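D-aminopeptidase (Bacillus subtilis, PDB 1HI9) hydrolyses N-terminal residues from peptides containing D-amino acids, as a zinc-dependent, self-compartmentalizing aminopeptidase built of ten identical subunits. Local coordinates at residues 117-129 with 214-228. Numbering follows the deposited sequence.
Sequences MIFGVRHFYINDR and PDRPVLSIEFANYGQ
Glu222 OE2 meets the guanidinium of Arg122 at its edge, in its plane, and accepts a salt-bridging hydrogen bond from NE at 3.0 Å; the two planes are 24° apart. The same carboxylate lies at the edge of the His123 ring but is steeply turned to it (75°), and ND1, 4.0 Å from Glu222 OE1, is too far for a hydrogen bond and buried without a partner. The Phe223 ring has Ile221 CG2 over the rim of one face and Gln228 O over the centre of the other. Phe124 carries Val121 CG2 on one face, while Ile221 CG2 touches CE2 at the ring edge, 3.8 Å away.

The glutamate reaches Arg122 because CG stands anti to the backbone N (chi1 -174°) and the chain runs straight on. Arginine suits the position opposite, since a bend at chi3 brings NE alongside. Arg122 and His123 both face Glu222, a classic beta bulge, and Glu222 O takes a bond from Arg122 N (2.7 Å) and a weak one from His123 N (3.3 Å). Strands 123-126 and 218-223 are neighbours in a five-stranded antiparallel sheet, and Phe124, Ile126, Leu219 and Ile221 line its apolar face, where helices 133-143 and 254-268 pack. The zinc ligand Glu133 lies close to Phe124.

On the other face Ser220 is small enough for its CB to lie 3.4 Å from Tyr125 CB. Asn127, within the type I' turn 126-129 and in the left-handed conformation asparagine tolerates well, accepts a hydrogen bond on OD1 from Val218 N (2.8 Å), the side-chain carbonyl standing in for a backbone one, while Asn127 N bonds to Val218 O and Pro214 packs against ND2. Arg122 NH1 makes a weak hydrogen bond to Ala224 O of a second subunit.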
loop_
_atom_site.group_PDB
_atom_site.type_symbol
_atom_site.label_atom_id
_atom_site.label_comp_id
_atom_site.label_asym_id
_atom_site.label_seq_id
_atom_site.Cartn_x
_atom_site.Cartn_y
_atom_site.Cartn_z
ATOM N N MET A 117 8.026 -19.956 -23.970
ATOM C CA MET A 117 8.914 -19.668 -22.839
ATOM C C MET A 117 8.646 -18.312 -22.181
ATOM O O MET A 117 8.273 -18.258 -21.016
ATOM C CB MET A 117 10.379 -19.767 -23.258
ATOM C CG MET A 117 10.827 -21.182 -23.625
ATOM S SD MET A 117 10.504 -22.436 -22.328
ATOM C CE MET A 117 11.751 -22.018 -21.092
ATOM N N ILE A 118 8.843 -17.219 -22.915
ATOM C CA ILE A 118 8.587 -15.885 -22.366
ATOM C C ILE A 118 7.695 -15.118 -23.327
ATOM O O ILE A 118 7.624 -15.452 -24.508
ATOM C CB ILE A 118 9.892 -15.095 -22.172
ATOM C CG1 ILE A 118 10.613 -14.966 -23.515
ATOM C CG2 ILE A 118 10.774 -15.797 -21.155
ATOM C CD1 ILE A 118 11.749 -13.978 -23.502
ATOM N N PHE A 119 7.018 -14.094 -22.819
ATOM C CA PHE A 119 6.121 -13.286 -23.642
ATOM C C PHE A 119 6.868 -12.631 -24.791
ATOM O O PHE A 119 6.300 -12.390 -25.857
ATOM C CB PHE A 119 5.453 -12.200 -22.788
ATOM C CG PHE A 119 4.492 -12.741 -21.756
ATOM C CD1 PHE A 119 4.506 -12.251 -20.445
ATOM C CD2 PHE A 119 3.565 -13.724 -22.095
ATOM C CE1 PHE A 119 3.619 -12.740 -19.483
ATOM C CE2 PHE A 119 2.670 -14.224 -21.146
ATOM C CZ PHE A 119 2.696 -13.726 -19.837
ATOM N N GLY A 120 8.150 -12.362 -24.574
ATOM C CA GLY A 120 8.947 -11.703 -25.589
ATOM C C GLY A 120 9.315 -12.429 -26.874
ATOM O O GLY A 120 9.756 -11.785 -27.826
ATOM N N VAL A 121 9.159 -13.746 -26.941
ATOM C CA VAL A 121 9.541 -14.413 -28.176
ATOM C C VAL A 121 8.378 -14.583 -29.136
ATOM O O VAL A 121 7.240 -14.858 -28.729
ATOM C CB VAL A 121 10.171 -15.809 -27.944
ATOM C CG1 VAL A 121 11.188 -15.754 -26.820
ATOM C CG2 VAL A 121 9.095 -16.826 -27.668
ATOM N N ARG A 122 8.660 -14.400 -30.419
ATOM C CA ARG A 122 7.635 -14.570 -31.436
ATOM C C ARG A 122 7.785 -15.926 -32.090
ATOM O O ARG A 122 6.789 -16.580 -32.377
ATOM C CB ARG A 122 7.724 -13.468 -32.487
ATOM C CG ARG A 122 6.879 -12.260 -32.152
ATOM C CD ARG A 122 7.016 -11.233 -33.227
ATOM N NE ARG A 122 6.641 -11.733 -34.556
ATOM C CZ ARG A 122 5.391 -11.855 -34.990
ATOM N NH1 ARG A 122 4.376 -11.522 -34.204
ATOM N NH2 ARG A 122 5.155 -12.284 -36.217
ATOM N N HIS A 123 9.030 -16.339 -32.321
ATOM C CA HIS A 123 9.308 -17.636 -32.933
ATOM C C HIS A 123 10.653 -18.214 -32.500
ATOM O O HIS A 123 11.608 -17.485 -32.228
ATOM C CB HIS A 123 9.333 -17.540 -34.471
ATOM C CG HIS A 123 8.010 -17.227 -35.095
ATOM N ND1 HIS A 123 7.742 -16.021 -35.704
ATOM C CD2 HIS A 123 6.874 -17.958 -35.190
ATOM C CE1 HIS A 123 6.495 -16.018 -36.145
ATOM N NE2 HIS A 123 5.947 -17.183 -35.846
ATOM N N PHE A 124 10.705 -19.537 -32.446
ATOM C CA PHE A 124 11.914 -20.282 -32.140
ATOM C C PHE A 124 12.215 -21.019 -33.446
ATOM O O PHE A 124 11.292 -21.461 -34.139
ATOM C CB PHE A 124 11.662 -21.320 -31.045
ATOM C CG PHE A 124 11.812 -20.793 -29.643
ATOM C CD1 PHE A 124 11.195 -21.447 -28.571
ATOM C CD2 PHE A 124 12.587 -19.671 -29.384
ATOM C CE1 PHE A 124 11.344 -20.984 -27.266
ATOM C CE2 PHE A 124 12.742 -19.203 -28.089
ATOM C CZ PHE A 124 12.122 -19.861 -27.025
ATOM N N TYR A 125 13.490 -21.158 -33.790
ATOM C CA TYR A 125 13.870 -21.866 -35.006
ATOM C C TYR A 125 15.052 -22.800 -34.761
ATOM O O TYR A 125 16.057 -22.435 -34.137
ATOM C CB TYR A 125 14.273 -20.890 -36.127
ATOM C CG TYR A 125 13.178 -20.014 -36.692
ATOM C CD1 TYR A 125 13.027 -18.692 -36.272
ATOM C CD2 TYR A 125 12.296 -20.506 -37.656
ATOM C CE1 TYR A 125 12.027 -17.881 -36.797
ATOM C CE2 TYR A 125 11.291 -19.707 -38.188
ATOM C CZ TYR A 125 11.164 -18.391 -37.752
ATOM O OH TYR A 125 10.188 -17.566 -38.269
ATOM N N ILE A 126 14.914 -24.015 -35.262
ATOM C CA ILE A 126 15.973 -25.000 -35.181
ATOM C C ILE A 126 16.241 -25.335 -36.642
ATOM O O ILE A 126 15.503 -26.112 -37.250
ATOM C CB ILE A 126 15.534 -26.259 -34.414
ATOM C CG1 ILE A 126 15.361 -25.928 -32.937
ATOM C CG2 ILE A 126 16.600 -27.348 -34.551
ATOM C CD1 ILE A 126 16.654 -25.450 -32.268
ATOM N N ASN A 127 17.281 -24.712 -37.198
ATOM C CA ASN A 127 17.642 -24.893 -38.604
ATOM C C ASN A 127 16.466 -24.479 -39.506
ATOM O O ASN A 127 15.991 -25.251 -40.343
ATOM C CB ASN A 127 18.037 -26.351 -38.875
ATOM C CG ASN A 127 19.520 -26.605 -38.667
ATOM O OD1 ASN A 127 20.124 -26.110 -37.715
ATOM N ND2 ASN A 127 20.111 -27.397 -39.552
ATOM N N ASP A 128 15.983 -23.261 -39.306
ATOM C CA ASP A 128 14.885 -22.727 -40.107
ATOM C C ASP A 128 13.508 -23.355 -39.906
ATOM O O ASP A 128 12.543 -22.949 -40.552
ATOM C CB ASP A 128 15.248 -22.778 -41.596
ATOM C CG ASP A 128 16.447 -21.898 -41.932
ATOM O OD1 ASP A 128 16.469 -20.729 -41.471
ATOM O OD2 ASP A 128 17.354 -22.369 -42.654
ATOM N N ARG A 129 13.397 -24.343 -39.027
ATOM C CA ARG A 129 12.090 -24.925 -38.804
ATOM C C ARG A 129 11.381 -24.310 -37.599
ATOM O O ARG A 129 11.890 -24.351 -36.478
ATOM C CB ARG A 129 12.171 -26.434 -38.608
ATOM C CG ARG A 129 10.790 -27.006 -38.327
ATOM C CD ARG A 129 10.691 -28.481 -38.584
ATOM N NE ARG A 129 9.290 -28.892 -38.584
ATOM C CZ ARG A 129 8.867 -30.108 -38.912
ATOM N NH1 ARG A 129 9.743 -31.044 -39.269
ATOM N NH2 ARG A 129 7.569 -30.381 -38.889
ATOM N N PRO A 214 19.315 -31.833 -35.693
ATOM C CA PRO A 214 20.546 -31.706 -36.479
ATOM C C PRO A 214 21.762 -31.862 -35.564
ATOM O O PRO A 214 21.663 -31.646 -34.357
ATOM C CB PRO A 214 20.453 -30.290 -37.039
ATOM C CG PRO A 214 18.975 -30.062 -37.151
ATOM C CD PRO A 214 18.450 -30.655 -35.869
ATOM N N ASP A 215 22.905 -32.224 -36.144
ATOM C CA ASP A 215 24.144 -32.398 -35.389
ATOM C C ASP A 215 24.611 -31.092 -34.761
ATOM O O ASP A 215 24.912 -31.045 -33.573
ATOM C CB ASP A 215 25.247 -32.936 -36.302
ATOM C CG ASP A 215 25.066 -34.402 -36.642
ATOM O OD1 ASP A 215 25.857 -34.929 -37.464
ATOM O OD2 ASP A 215 24.141 -35.026 -36.083
ATOM N N ARG A 216 24.696 -30.039 -35.567
ATOM C CA ARG A 216 25.125 -28.728 -35.080
ATOM C C ARG A 216 24.017 -27.748 -35.408
ATOM O O ARG A 216 24.152 -26.908 -36.294
ATOM C CB ARG A 216 26.423 -28.294 -35.764
ATOM C CG ARG A 216 27.634 -29.151 -35.414
ATOM C CD ARG A 216 28.860 -28.711 -36.209
ATOM N NE ARG A 216 29.176 -27.294 -35.997
ATOM C CZ ARG A 216 29.617 -26.788 -34.848
ATOM N NH1 ARG A 216 29.803 -27.579 -33.798
ATOM N NH2 ARG A 216 29.875 -25.490 -34.751
ATOM N N PRO A 217 22.904 -27.841 -34.678
ATOM C CA PRO A 217 21.745 -26.975 -34.884
ATOM C C PRO A 217 21.999 -25.487 -34.726
ATOM O O PRO A 217 22.802 -25.054 -33.904
ATOM C CB PRO A 217 20.737 -27.508 -33.868
ATOM C CG PRO A 217 21.604 -27.959 -32.746
ATOM C CD PRO A 217 22.736 -28.663 -33.463
ATOM N N VAL A 218 21.310 -24.714 -35.550
ATOM C CA VAL A 218 21.408 -23.273 -35.500
ATOM C C VAL A 218 20.113 -22.792 -34.865
ATOM O O VAL A 218 19.018 -22.970 -35.419
ATOM C CB VAL A 218 21.537 -22.653 -36.905
ATOM C CG1 VAL A 218 21.474 -21.139 -36.818
ATOM C CG2 VAL A 218 22.849 -23.086 -37.545
ATOM N N LEU A 219 20.244 -22.196 -33.686
ATOM C CA LEU A 219 19.102 -21.679 -32.963
ATOM C C LEU A 219 18.816 -20.258 -33.403
ATOM O O LEU A 219 19.720 -19.435 -33.477
ATOM C CB LEU A 219 19.382 -21.693 -31.457
ATOM C CG LEU A 219 18.326 -21.024 -30.562
ATOM C CD1 LEU A 219 16.979 -21.698 -30.776
ATOM C CD2 LEU A 219 18.742 -21.122 -29.087
ATOM N N SER A 220 17.561 -19.979 -33.718
ATOM C CA SER A 220 17.158 -18.641 -34.116
ATOM C C SER A 220 15.970 -18.261 -33.244
ATOM O O SER A 220 15.043 -19.051 -33.054
ATOM C CB SER A 220 16.755 -18.593 -35.597
ATOM O OG SER A 220 17.892 -18.570 -36.438
ATOM N N ILE A 221 16.017 -17.056 -32.695
ATOM C CA ILE A 221 14.938 -16.577 -31.861
ATOM C C ILE A 221 14.516 -15.215 -32.356
ATOM O O ILE A 221 15.322 -14.293 -32.418
ATOM C CB ILE A 221 15.364 -16.428 -30.386
ATOM C CG1 ILE A 221 15.965 -17.736 -29.881
ATOM C CG2 ILE A 221 14.156 -16.020 -29.538
ATOM C CD1 ILE A 221 16.482 -17.666 -28.488
ATOM N N GLU A 222 13.253 -15.097 -32.736
ATOM C CA GLU A 222 12.736 -13.819 -33.187
ATOM C C GLU A 222 11.989 -13.230 -31.995
ATOM O O GLU A 222 11.041 -13.837 -31.491
ATOM C CB GLU A 222 11.778 -14.013 -34.351
ATOM C CG GLU A 222 11.316 -12.708 -34.966
ATOM C CD GLU A 222 10.315 -12.916 -36.091
ATOM O OE1 GLU A 222 10.622 -13.665 -37.042
ATOM O OE2 GLU A 222 9.221 -12.329 -36.017
ATOM N N PHE A 223 12.420 -12.058 -31.540
ATOM C CA PHE A 223 11.787 -11.398 -30.402
ATOM C C PHE A 223 10.756 -10.366 -30.851
ATOM O O PHE A 223 10.745 -9.938 -32.008
ATOM C CB PHE A 223 12.854 -10.729 -29.527
ATOM C CG PHE A 223 13.826 -11.701 -28.919
ATOM C CD1 PHE A 223 15.046 -11.965 -29.537
ATOM C CD2 PHE A 223 13.508 -12.378 -27.739
ATOM C CE1 PHE A 223 15.939 -12.894 -28.992
ATOM C CE2 PHE A 223 14.391 -13.314 -27.180
ATOM C CZ PHE A 223 15.614 -13.575 -27.807
ATOM N N ALA A 224 9.889 -9.966 -29.927
ATOM C CA ALA A 224 8.845 -8.995 -30.236
ATOM C C ALA A 224 9.395 -7.620 -30.609
ATOM O O ALA A 224 8.890 -6.992 -31.543
ATOM C CB ALA A 224 7.886 -8.875 -29.061
ATOM N N ASN A 225 10.416 -7.151 -29.884
ATOM C CA ASN A 225 11.014 -5.840 -30.169
ATOM C C ASN A 225 12.536 -5.916 -30.255
ATOM O O ASN A 225 13.144 -6.915 -29.877
ATOM C CB ASN A 225 10.590 -4.787 -29.123
ATOM C CG ASN A 225 11.081 -5.108 -27.723
ATOM O OD1 ASN A 225 10.290 -5.410 -26.816
ATOM N ND2 ASN A 225 12.391 -5.047 -27.536
ATOM N N TYR A 226 13.151 -4.855 -30.758
ATOM C CA TYR A 226 14.597 -4.830 -30.912
ATOM C C TYR A 226 15.363 -4.827 -29.577
ATOM O O TYR A 226 16.486 -5.342 -29.481
ATOM C CB TYR A 226 15.006 -3.626 -31.752
ATOM C CG TYR A 226 16.379 -3.760 -32.361
ATOM C CD1 TYR A 226 16.586 -4.528 -33.518
ATOM C CD2 TYR A 226 17.477 -3.134 -31.778
ATOM C CE1 TYR A 226 17.864 -4.662 -34.076
ATOM C CE2 TYR A 226 18.749 -3.262 -32.326
ATOM C CZ TYR A 226 18.937 -4.021 -33.464
ATOM O OH TYR A 226 20.204 -4.140 -33.963
ATOM N N GLY A 227 14.765 -4.233 -28.552
ATOM C CA GLY A 227 15.401 -4.228 -27.250
ATOM C C GLY A 227 15.684 -5.638 -26.734
ATOM O O GLY A 227 16.757 -5.915 -26.194
ATOM N N GLN A 228 14.736 -6.549 -26.907
ATOM C CA GLN A 228 14.926 -7.911 -26.428
ATOM C C GLN A 228 16.010 -8.591 -27.236
ATOM O O GLN A 228 16.754 -9.426 -26.717
ATOM C CB GLN A 228 13.618 -8.688 -26.526
ATOM C CG GLN A 228 12.487 -8.000 -25.775
ATOM C CD GLN A 228 11.120 -8.447 -26.254
ATOM O OE1 GLN A 228 10.886 -8.569 -27.469
ATOM N NE2 GLN A 228 10.201 -8.671 -25.312
#